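Local structure of acetyltransferase, GNAT family protein (Mycobacterium smegmatis, 6C32) at residues E44-M49 against T146-N151; A107-W112 against H141-T146. The protein probably transfers the acetyl group of acetyl-CoA to the N-terminal amino group of protein substrates, as a GNAT-fold enzyme of the RimJ subfamily. All coordinates share one frame; numbering follows the deposited sequence.

In the fold
The two contacts illustrate how the GNAT fold makes a cofactor slot by letting two parallel neighbours of one sheet drift apart. Contact 2 (107-112 with 141-146) runs from the paired part of strands 106-113 and 142-147 into the point where they separate; contact 1 (44-49 with 146-151) lies beyond the splayed end, where strand 142-147 runs out toward helix 152-161. Their centres are 14 Å apart, they share Thr146, and Glu47 OE2 packs 4.1 Å from Trp112 CD1. Acetyl-CoA touches both: contact 2 holds its acetyl carbonyl and accepts from the N4P end of a pantetheine amide, and contact 1 donates to that amide's carbonyl oxygen, O5P. The side chains of Asn151 and Tyr111 are about 7 Å apart.

Contact 1 of 2, residues E44-M49 against T146-N151; sequences EPWEPM and TVRPEN. With ACO (acetyl coenzyme *a), chain B.
Trp46 and Asn151 have the nearest CA atoms of 44-49 and 146-151, yet these stay 7.5 Å apart, so side chains bridge the gap. The GNAT fold supplies both pieces: a loop that follows helix 40-43, and the end of strand 142-147, which passes through a type I turn from Arg148 to Asn151 into helix 152-161. The turn is closed by Asn151 N bonding to Arg148 O at 2.8 Å, leaving Asn151 as the N-cap, with OD1 accepting from Ser154 N.

The Trp46 indole spans from one segment to the other. Its CG lies beside the backbone N and anti to the carbonyl carbon, a setting that carries the six-membered ring across to the turn. There the Asn151 amide stacks on one face near the rim, the two planes tilted 28° apart, and Trp46 CZ3 comes to 3.5 Å from Asn151 CB. Pro45 CB lies over the opposite face, near the rim, while Glu150 CB meets the ring edge in plane. Arg148 comes in obliquely with CD, 3.9 Å from Trp46 CE3. A bend further along the chain then turns its guanidinium so that Trp46 CZ3 lies over one face and Pro45 O sits at the edge. The resulting bond from Arg148 NH1 to Pro45 O is weak, short enough at 2.9 Å but bent to 127°. Within the turn, Arg148 NE also makes a long salt bridge to Glu150 OE1, at 3.5 Å.

The Trp46 side of this arrangement borders the pantetheine arm of acetyl-CoA, with Trp46 CB next to the amide oxygen O5P. With OD1 committed to the helix end, the rotation of the Asn151 amide is fixed and its nitrogen is presented to the cofactor: Asn151 ND2 donates to O5P at 2.9 Å in a nearly straight bond of 165°.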
loop_
_atom_site.group_PDB
_atom_site.type_symbol
_atom_site.label_atom_id
_atom_site.label_comp_id
_atom_site.label_asym_id
_atom_site.label_seq_id
_atom_site.Cartn_x
_atom_site.Cartn_y
_atom_site.Cartn_z
ATOM N N GLU A 44 -5.046 -8.705 -11.372
ATOM C CA GLU A 44 -4.992 -10.150 -11.136
ATOM C C GLU A 44 -3.593 -10.767 -11.230
ATOM O O GLU A 44 -3.279 -11.628 -10.390
ATOM C CB GLU A 44 -5.957 -10.863 -12.100
ATOM C CG GLU A 44 -6.418 -12.240 -11.616
ATOM C CD GLU A 44 -7.651 -12.748 -12.360
ATOM O OE1 GLU A 44 -7.860 -12.333 -13.519
ATOM O OE2 GLU A 44 -8.408 -13.564 -11.786
ATOM N N PRO A 45 -2.725 -10.408 -12.184
ATOM C CA PRO A 45 -1.384 -11.026 -12.225
ATOM C C PRO A 45 -0.501 -10.729 -11.021
ATOM O O PRO A 45 0.538 -11.388 -10.867
ATOM C CB PRO A 45 -0.763 -10.435 -13.501
ATOM C CG PRO A 45 -1.924 -10.107 -14.356
ATOM C CD PRO A 45 -2.996 -9.637 -13.412
ATOM N N TRP A 46 -0.861 -9.753 -10.182
ATOM C CA TRP A 46 0.005 -9.284 -9.105
ATOM C C TRP A 46 -0.677 -9.345 -7.748
ATOM O O TRP A 46 -0.226 -8.688 -6.805
ATOM C CB TRP A 46 0.461 -7.852 -9.380
ATOM C CG TRP A 46 0.926 -7.661 -10.777
ATOM C CD1 TRP A 46 0.289 -6.972 -11.772
ATOM C CD2 TRP A 46 2.128 -8.185 -11.350
ATOM N NE1 TRP A 46 1.039 -7.022 -12.929
ATOM C CE2 TRP A 46 2.167 -7.766 -12.694
ATOM C CE3 TRP A 46 3.175 -8.973 -10.855
ATOM C CZ2 TRP A 46 3.215 -8.104 -13.554
ATOM C CZ3 TRP A 46 4.216 -9.306 -11.706
ATOM C CH2 TRP A 46 4.228 -8.867 -13.043
ATOM N N GLU A 47 -1.763 -10.099 -7.633
ATOM C CA GLU A 47 -2.523 -10.095 -6.401
ATOM C C GLU A 47 -2.676 -11.512 -5.871
ATOM O O GLU A 47 -2.813 -12.459 -6.652
ATOM C CB GLU A 47 -3.902 -9.466 -6.615
ATOM C CG GLU A 47 -3.829 -7.962 -6.836
ATOM C CD GLU A 47 -4.712 -7.221 -5.878
ATOM O OE1 GLU A 47 -5.564 -7.904 -5.262
ATOM O OE2 GLU A 47 -4.556 -5.979 -5.737
ATOM N N PRO A 48 -2.651 -11.680 -4.551
ATOM C CA PRO A 48 -2.882 -13.007 -3.969
ATOM C C PRO A 48 -4.219 -13.560 -4.427
ATOM O O PRO A 48 -5.215 -12.837 -4.496
ATOM C CB PRO A 48 -2.875 -12.741 -2.459
ATOM C CG PRO A 48 -2.137 -11.443 -2.299
ATOM C CD PRO A 48 -2.447 -10.641 -3.526
ATOM N N MET A 49 -4.233 -14.849 -4.747
ATOM C CA MET A 49 -5.471 -15.495 -5.152
ATOM C C MET A 49 -6.440 -15.560 -3.982
ATOM O O MET A 49 -6.040 -15.792 -2.835
ATOM C CB MET A 49 -5.190 -16.897 -5.685
ATOM C CG MET A 49 -4.331 -16.886 -6.936
ATOM S SD MET A 49 -3.945 -18.528 -7.567
ATOM C CE MET A 49 -5.587 -19.132 -7.954
ATOM N N THR A 146 6.945 -7.497 -0.122
ATOM C CA THR A 146 7.246 -8.601 -1.020
ATOM C C THR A 146 6.706 -8.266 -2.402
ATOM O O THR A 146 5.622 -7.686 -2.533
ATOM C CB THR A 146 6.658 -9.929 -0.528
ATOM O OG1 THR A 146 5.250 -9.773 -0.287
ATOM C CG2 THR A 146 7.363 -10.369 0.760
ATOM N N VAL A 147 7.470 -8.631 -3.429
ATOM C CA VAL A 147 7.150 -8.220 -4.792
ATOM C C VAL A 147 7.759 -9.223 -5.764
ATOM O O VAL A 147 8.923 -9.626 -5.618
ATOM C CB VAL A 147 7.645 -6.787 -5.067
ATOM C CG1 VAL A 147 9.148 -6.667 -4.821
ATOM C CG2 VAL A 147 7.263 -6.335 -6.496
ATOM N N ARG A 148 6.970 -9.653 -6.744
ATOM C CA ARG A 148 7.491 -10.596 -7.726
ATOM C C ARG A 148 8.639 -9.948 -8.498
ATOM O O ARG A 148 8.558 -8.760 -8.852
ATOM C CB ARG A 148 6.387 -11.043 -8.683
ATOM C CG ARG A 148 5.281 -11.868 -8.012
ATOM C CD ARG A 148 4.240 -12.313 -9.037
ATOM N NE ARG A 148 4.809 -13.138 -10.102
ATOM C CZ ARG A 148 4.142 -13.490 -11.201
ATOM N NH1 ARG A 148 2.888 -13.089 -11.375
ATOM N NH2 ARG A 148 4.724 -14.239 -12.128
ATOM N N PRO A 149 9.728 -10.679 -8.751
ATOM C CA PRO A 149 10.810 -10.120 -9.581
ATOM C C PRO A 149 10.316 -9.573 -10.898
ATOM O O PRO A 149 10.860 -8.576 -11.386
ATOM C CB PRO A 149 11.750 -11.319 -9.792
ATOM C CG PRO A 149 11.487 -12.212 -8.627
ATOM C CD PRO A 149 10.007 -12.059 -8.329
ATOM N N GLU A 150 9.270 -10.181 -11.466
ATOM C CA GLU A 150 8.689 -9.739 -12.728
ATOM C C GLU A 150 7.967 -8.399 -12.611
ATOM O O GLU A 150 7.740 -7.744 -13.634
ATOM C CB GLU A 150 7.693 -10.790 -13.241
ATOM C CG GLU A 150 8.294 -12.151 -13.566
ATOM C CD GLU A 150 8.592 -12.989 -12.323
ATOM O OE1 GLU A 150 8.035 -12.694 -11.244
ATOM O OE2 GLU A 150 9.404 -13.936 -12.428
ATOM N N ASN A 151 7.578 -7.989 -11.400
ATOM C CA ASN A 151 6.776 -6.775 -11.201
ATOM C C ASN A 151 7.691 -5.551 -11.243
ATOM O O ASN A 151 7.917 -4.861 -10.248
ATOM C CB ASN A 151 5.996 -6.851 -9.889
ATOM C CG ASN A 151 4.875 -5.821 -9.817
ATOM O OD1 ASN A 151 4.859 -4.860 -10.590
ATOM N ND2 ASN A 151 3.923 -6.023 -8.892
HETATM N N1A ACO B . 9.476 -1.249 -16.428
HETATM C C2A ACO B . 10.162 -0.312 -15.743
HETATM N N3A ACO B . 9.553 0.736 -15.172
HETATM C C4A ACO B . 8.206 0.890 -15.279
HETATM C C5A ACO B . 7.452 -0.044 -15.982
HETATM C C6A ACO B . 8.147 -1.145 -16.567
HETATM N N6A ACO B . 7.384 -2.176 -17.322
HETATM N N7A ACO B . 6.192 0.346 -15.924
HETATM C C8A ACO B . 6.137 1.467 -15.227
HETATM N N9A ACO B . 7.362 1.805 -14.848
HETATM C C1B ACO B . 7.752 2.984 -14.053
HETATM C C2B ACO B . 7.019 4.019 -14.207
HETATM O O2B ACO B . 7.394 4.842 -15.365
HETATM C C3B ACO B . 7.314 4.845 -12.808
HETATM O O3B ACO B . 8.687 5.316 -12.808
HETATM P P3B ACO B . 9.190 6.746 -13.493
HETATM O O7A ACO B . 9.089 6.676 -15.022
HETATM O O8A ACO B . 10.633 6.920 -13.019
HETATM O O9A ACO B . 8.336 7.904 -13.026
HETATM C C4B ACO B . 7.257 3.920 -11.863
HETATM O O4B ACO B . 7.459 2.589 -12.554
HETATM C C5B ACO B . 5.838 3.885 -11.184
HETATM O O5B ACO B . 5.965 4.863 -10.166
HETATM P P1A ACO B . 4.578 5.616 -9.767
HETATM O O1A ACO B . 4.760 6.312 -8.443
HETATM O O2A ACO B . 4.173 6.519 -10.915
HETATM O O3A ACO B . 3.571 4.361 -9.582
HETATM P P2A ACO B . 2.029 4.174 -10.097
HETATM O O4A ACO B . 1.146 5.257 -9.536
HETATM O O5A ACO B . 2.092 4.142 -11.640
HETATM O O6A ACO B . 1.557 2.691 -9.524
HETATM C CBP ACO B . 1.722 0.276 -9.374
HETATM C CCP ACO B . 2.447 1.580 -9.783
HETATM C CDP ACO B . 2.686 -0.894 -9.579
HETATM C CEP ACO B . 1.323 0.372 -7.872
HETATM C CAP ACO B . 0.483 0.132 -10.244
HETATM O OAP ACO B . 0.867 -0.080 -11.631
HETATM C C9P ACO B . -0.382 -1.016 -9.830
HETATM O O9P ACO B . -1.254 -0.846 -8.980
HETATM N N8P ACO B . -0.175 -2.313 -10.466
HETATM C C7P ACO B . -0.959 -3.521 -10.185
HETATM C C6P ACO B . -0.939 -3.902 -8.688
HETATM C C5P ACO B . 0.513 -4.039 -8.173
HETATM O O5P ACO B . 1.426 -4.502 -8.876
HETATM N N4P ACO B . 0.794 -3.580 -6.815
HETATM C C3P ACO B . 2.179 -3.705 -6.243
HETATM C C2P ACO B . 2.286 -5.204 -5.811
HETATM S S1P ACO B . 3.796 -5.418 -4.829
HETATM C C ACO B . 3.558 -4.377 -3.349
HETATM O O ACO B . 2.480 -3.924 -3.076
HETATM C CH3 ACO B . 4.798 -4.102 -2.442
#

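Contact 2 of 2, residues A107-W112 against H141-T146. With ACO (acetyl coenzyme *a), chain B.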
loop_
_atom_site.group_PDB
_atom_site.type_symbol
_atom_site.label_atom_id
_atom_site.label_comp_id
_atom_site.label_asym_id
_atom_site.label_seq_id
_atom_site.Cartn_x
_atom_site.Cartn_y
_atom_site.Cartn_z
ATOM N N ALA A 107 6.377 -4.356 10.087
ATOM C CA ALA A 107 5.156 -4.624 9.332
ATOM C C ALA A 107 5.533 -4.742 7.861
ATOM O O ALA A 107 6.622 -4.333 7.449
ATOM C CB ALA A 107 4.107 -3.513 9.510
ATOM N N TRP A 108 4.606 -5.267 7.064
ATOM C CA TRP A 108 4.731 -5.176 5.615
ATOM C C TRP A 108 3.824 -4.074 5.069
ATOM O O TRP A 108 2.896 -3.603 5.740
ATOM C CB TRP A 108 4.435 -6.521 4.915
ATOM C CG TRP A 108 3.068 -7.167 5.137
ATOM C CD1 TRP A 108 2.807 -8.281 5.893
ATOM C CD2 TRP A 108 1.808 -6.799 4.532
ATOM N NE1 TRP A 108 1.469 -8.604 5.824
ATOM C CE2 TRP A 108 0.832 -7.712 5.006
ATOM C CE3 TRP A 108 1.408 -5.777 3.661
ATOM C CZ2 TRP A 108 -0.518 -7.641 4.626
ATOM C CZ3 TRP A 108 0.053 -5.701 3.293
ATOM C CH2 TRP A 108 -0.888 -6.632 3.779
ATOM N N ILE A 109 4.126 -3.644 3.839
ATOM C CA ILE A 109 3.382 -2.583 3.170
ATOM C C ILE A 109 3.046 -3.049 1.756
ATOM O O ILE A 109 3.870 -3.694 1.094
ATOM C CB ILE A 109 4.174 -1.249 3.177
ATOM C CG1 ILE A 109 3.257 -0.060 2.863
ATOM C CG2 ILE A 109 5.400 -1.291 2.253
ATOM C CD1 ILE A 109 3.728 1.270 3.535
ATOM N N GLY A 110 1.813 -2.783 1.319
ATOM C CA GLY A 110 1.388 -3.132 -0.028
ATOM C C GLY A 110 0.503 -2.032 -0.582
ATOM O O GLY A 110 0.000 -1.197 0.163
ATOM N N TYR A 111 0.317 -2.033 -1.905
ATOM C CA TYR A 111 -0.417 -0.936 -2.534
ATOM C C TYR A 111 -0.879 -1.340 -3.927
ATOM O O TYR A 111 -0.362 -2.286 -4.535
ATOM C CB TYR A 111 0.449 0.335 -2.639
ATOM C CG TYR A 111 1.843 -0.001 -3.121
ATOM C CD1 TYR A 111 2.119 -0.176 -4.482
ATOM C CD2 TYR A 111 2.874 -0.206 -2.212
ATOM C CE1 TYR A 111 3.410 -0.530 -4.919
ATOM C CE2 TYR A 111 4.154 -0.542 -2.631
ATOM C CZ TYR A 111 4.416 -0.706 -3.982
ATOM O OH TYR A 111 5.689 -1.057 -4.355
ATOM N N TRP A 112 -1.851 -0.583 -4.432
ATOM C CA TRP A 112 -2.234 -0.661 -5.833
ATOM C C TRP A 112 -2.883 0.663 -6.211
ATOM O O TRP A 112 -3.447 1.363 -5.357
ATOM C CB TRP A 112 -3.179 -1.846 -6.096
ATOM C CG TRP A 112 -4.544 -1.691 -5.467
ATOM C CD1 TRP A 112 -4.943 -2.139 -4.227
ATOM C CD2 TRP A 112 -5.700 -1.072 -6.058
ATOM N NE1 TRP A 112 -6.270 -1.823 -4.014
ATOM C CE2 TRP A 112 -6.757 -1.173 -5.123
ATOM C CE3 TRP A 112 -5.943 -0.445 -7.293
ATOM C CZ2 TRP A 112 -8.034 -0.662 -5.379
ATOM C CZ3 TRP A 112 -7.212 0.067 -7.544
ATOM C CH2 TRP A 112 -8.240 -0.046 -6.592
ATOM N N HIS A 141 9.873 0.333 13.648
ATOM C CA HIS A 141 11.290 0.384 13.330
ATOM C C HIS A 141 11.592 -0.032 11.895
ATOM O O HIS A 141 12.559 0.455 11.301
ATOM C CB HIS A 141 12.048 -0.535 14.301
ATOM C CG HIS A 141 13.474 -0.774 13.928
ATOM N ND1 HIS A 141 13.942 -2.009 13.528
ATOM C CD2 HIS A 141 14.543 0.060 13.914
ATOM C CE1 HIS A 141 15.234 -1.918 13.266
ATOM N NE2 HIS A 141 15.625 -0.678 13.497
ATOM N N ARG A 142 10.764 -0.897 11.318
ATOM C CA ARG A 142 11.103 -1.566 10.071
ATOM C C ARG A 142 9.839 -1.773 9.250
ATOM O O ARG A 142 8.789 -2.113 9.802
ATOM C CB ARG A 142 11.773 -2.912 10.374
ATOM C CG ARG A 142 12.188 -3.717 9.160
ATOM C CD ARG A 142 12.927 -5.013 9.593
ATOM N NE ARG A 142 13.224 -5.860 8.431
ATOM C CZ ARG A 142 12.351 -6.712 7.896
ATOM N NH1 ARG A 142 11.145 -6.839 8.441
ATOM N NH2 ARG A 142 12.683 -7.446 6.831
ATOM N N ILE A 143 9.939 -1.570 7.939
ATOM C CA ILE A 143 8.856 -1.906 7.013
ATOM C C ILE A 143 9.436 -2.771 5.896
ATOM O O ILE A 143 10.468 -2.426 5.312
ATOM C CB ILE A 143 8.183 -0.647 6.427
ATOM C CG1 ILE A 143 7.381 0.106 7.516
ATOM C CG2 ILE A 143 7.290 -1.012 5.225
ATOM C CD1 ILE A 143 6.229 -0.727 8.131
ATOM N N GLU A 144 8.774 -3.884 5.599
ATOM C CA GLU A 144 9.186 -4.760 4.509
ATOM C C GLU A 144 8.084 -4.813 3.460
ATOM O O GLU A 144 6.942 -4.403 3.694
ATOM C CB GLU A 144 9.500 -6.175 5.025
ATOM C CG GLU A 144 8.266 -6.924 5.542
ATOM C CD GLU A 144 8.603 -8.286 6.139
ATOM O OE1 GLU A 144 7.687 -9.128 6.225
ATOM O OE2 GLU A 144 9.770 -8.515 6.535
ATOM N N ALA A 145 8.438 -5.319 2.285
ATOM C CA ALA A 145 7.458 -5.556 1.237
ATOM C C ALA A 145 7.904 -6.787 0.459
ATOM O O ALA A 145 9.090 -7.104 0.418
ATOM C CB ALA A 145 7.301 -4.348 0.296
ATOM N N THR A 146 6.945 -7.497 -0.122
ATOM C CA THR A 146 7.246 -8.601 -1.020
ATOM C C THR A 146 6.706 -8.266 -2.402
ATOM O O THR A 146 5.622 -7.686 -2.533
ATOM C CB THR A 146 6.658 -9.929 -0.528
ATOM O OG1 THR A 146 5.250 -9.773 -0.287
ATOM C CG2 THR A 146 7.363 -10.369 0.760
HETATM N N1A ACO B . 9.476 -1.249 -16.428
HETATM C C2A ACO B . 10.162 -0.312 -15.743
HETATM N N3A ACO B . 9.553 0.736 -15.172
HETATM C C4A ACO B . 8.206 0.890 -15.279
HETATM C C5A ACO B . 7.452 -0.044 -15.982
HETATM C C6A ACO B . 8.147 -1.145 -16.567
HETATM N N6A ACO B . 7.384 -2.176 -17.322
HETATM N N7A ACO B . 6.192 0.346 -15.924
HETATM C C8A ACO B . 6.137 1.467 -15.227
HETATM N N9A ACO B . 7.362 1.805 -14.848
HETATM C C1B ACO B . 7.752 2.984 -14.053
HETATM C C2B ACO B . 7.019 4.019 -14.207
HETATM O O2B ACO B . 7.394 4.842 -15.365
HETATM C C3B ACO B . 7.314 4.845 -12.808
HETATM O O3B ACO B . 8.687 5.316 -12.808
HETATM P P3B ACO B . 9.190 6.746 -13.493
HETATM O O7A ACO B . 9.089 6.676 -15.022
HETATM O O8A ACO B . 10.633 6.920 -13.019
HETATM O O9A ACO B . 8.336 7.904 -13.026
HETATM C C4B ACO B . 7.257 3.920 -11.863
HETATM O O4B ACO B . 7.459 2.589 -12.554
HETATM C C5B ACO B . 5.838 3.885 -11.184
HETATM O O5B ACO B . 5.965 4.863 -10.166
HETATM P P1A ACO B . 4.578 5.616 -9.767
HETATM O O1A ACO B . 4.760 6.312 -8.443
HETATM O O2A ACO B . 4.173 6.519 -10.915
HETATM O O3A ACO B . 3.571 4.361 -9.582
HETATM P P2A ACO B . 2.029 4.174 -10.097
HETATM O O4A ACO B . 1.146 5.257 -9.536
HETATM O O5A ACO B . 2.092 4.142 -11.640
HETATM O O6A ACO B . 1.557 2.691 -9.524
HETATM C CBP ACO B . 1.722 0.276 -9.374
HETATM C CCP ACO B . 2.447 1.580 -9.783
HETATM C CDP ACO B . 2.686 -0.894 -9.579
HETATM C CEP ACO B . 1.323 0.372 -7.872
HETATM C CAP ACO B . 0.483 0.132 -10.244
HETATM O OAP ACO B . 0.867 -0.080 -11.631
HETATM C C9P ACO B . -0.382 -1.016 -9.830
HETATM O O9P ACO B . -1.254 -0.846 -8.980
HETATM N N8P ACO B . -0.175 -2.313 -10.466
HETATM C C7P ACO B . -0.959 -3.521 -10.185
HETATM C C6P ACO B . -0.939 -3.902 -8.688
HETATM C C5P ACO B . 0.513 -4.039 -8.173
HETATM O O5P ACO B . 1.426 -4.502 -8.876
HETATM N N4P ACO B . 0.794 -3.580 -6.815
HETATM C C3P ACO B . 2.179 -3.705 -6.243
HETATM C C2P ACO B . 2.286 -5.204 -5.811
HETATM S S1P ACO B . 3.796 -5.418 -4.829
HETATM C C ACO B . 3.558 -4.377 -3.349
HETATM O O ACO B . 2.480 -3.924 -3.076
HETATM C CH3 ACO B . 4.798 -4.102 -2.442
HETATM O O HOH W 1 4.216 -6.346 0.631
#
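Ile109 and Ile143 meet through their CG2 methyls at 3.5 Å, the two side chains crossing at about a right angle on one face of a parallel strand pair. Ile143 also reaches back along that face: its CG1 stands beside the backbone N (chi1 -69°), and Ile143 CD1 comes to 3.8 Å from Ala107 CB. On the other face Trp108 and Glu144 pair through their aliphatic parts, CB to CG, while the indole leads away. Beyond CG the Glu144 chain is extended, and OE2 is gripped end-on by Arg142, NH1 coming from above the carboxylate plane and NH2 at the anti lone pair.

The backbones are joined by Glu144 N to Ala107 O and by Ile109 N to Glu144 O, each 2.9 Å long. Beyond Ile109 the strands, inclined at 49°, diverge, and a water bridges them, donating to Ile109 O and accepting from Thr146 N.

In this splay, the signature of the GNAT fold, Tyr111 N donates to the acetyl O of acetyl-CoA at 3.1 Å and Tyr111 O accepts from N4P. The same acetyl oxygen stands 3.6 Å above the centre of the Tyr111 ring. Strands 106-113 and 142-147 are linked by helix 122-135 in a beta-alpha-beta crossover; its Leu127 and Leu131 cover the isoleucines, while strands 89-97 and 178-188 flank the pair.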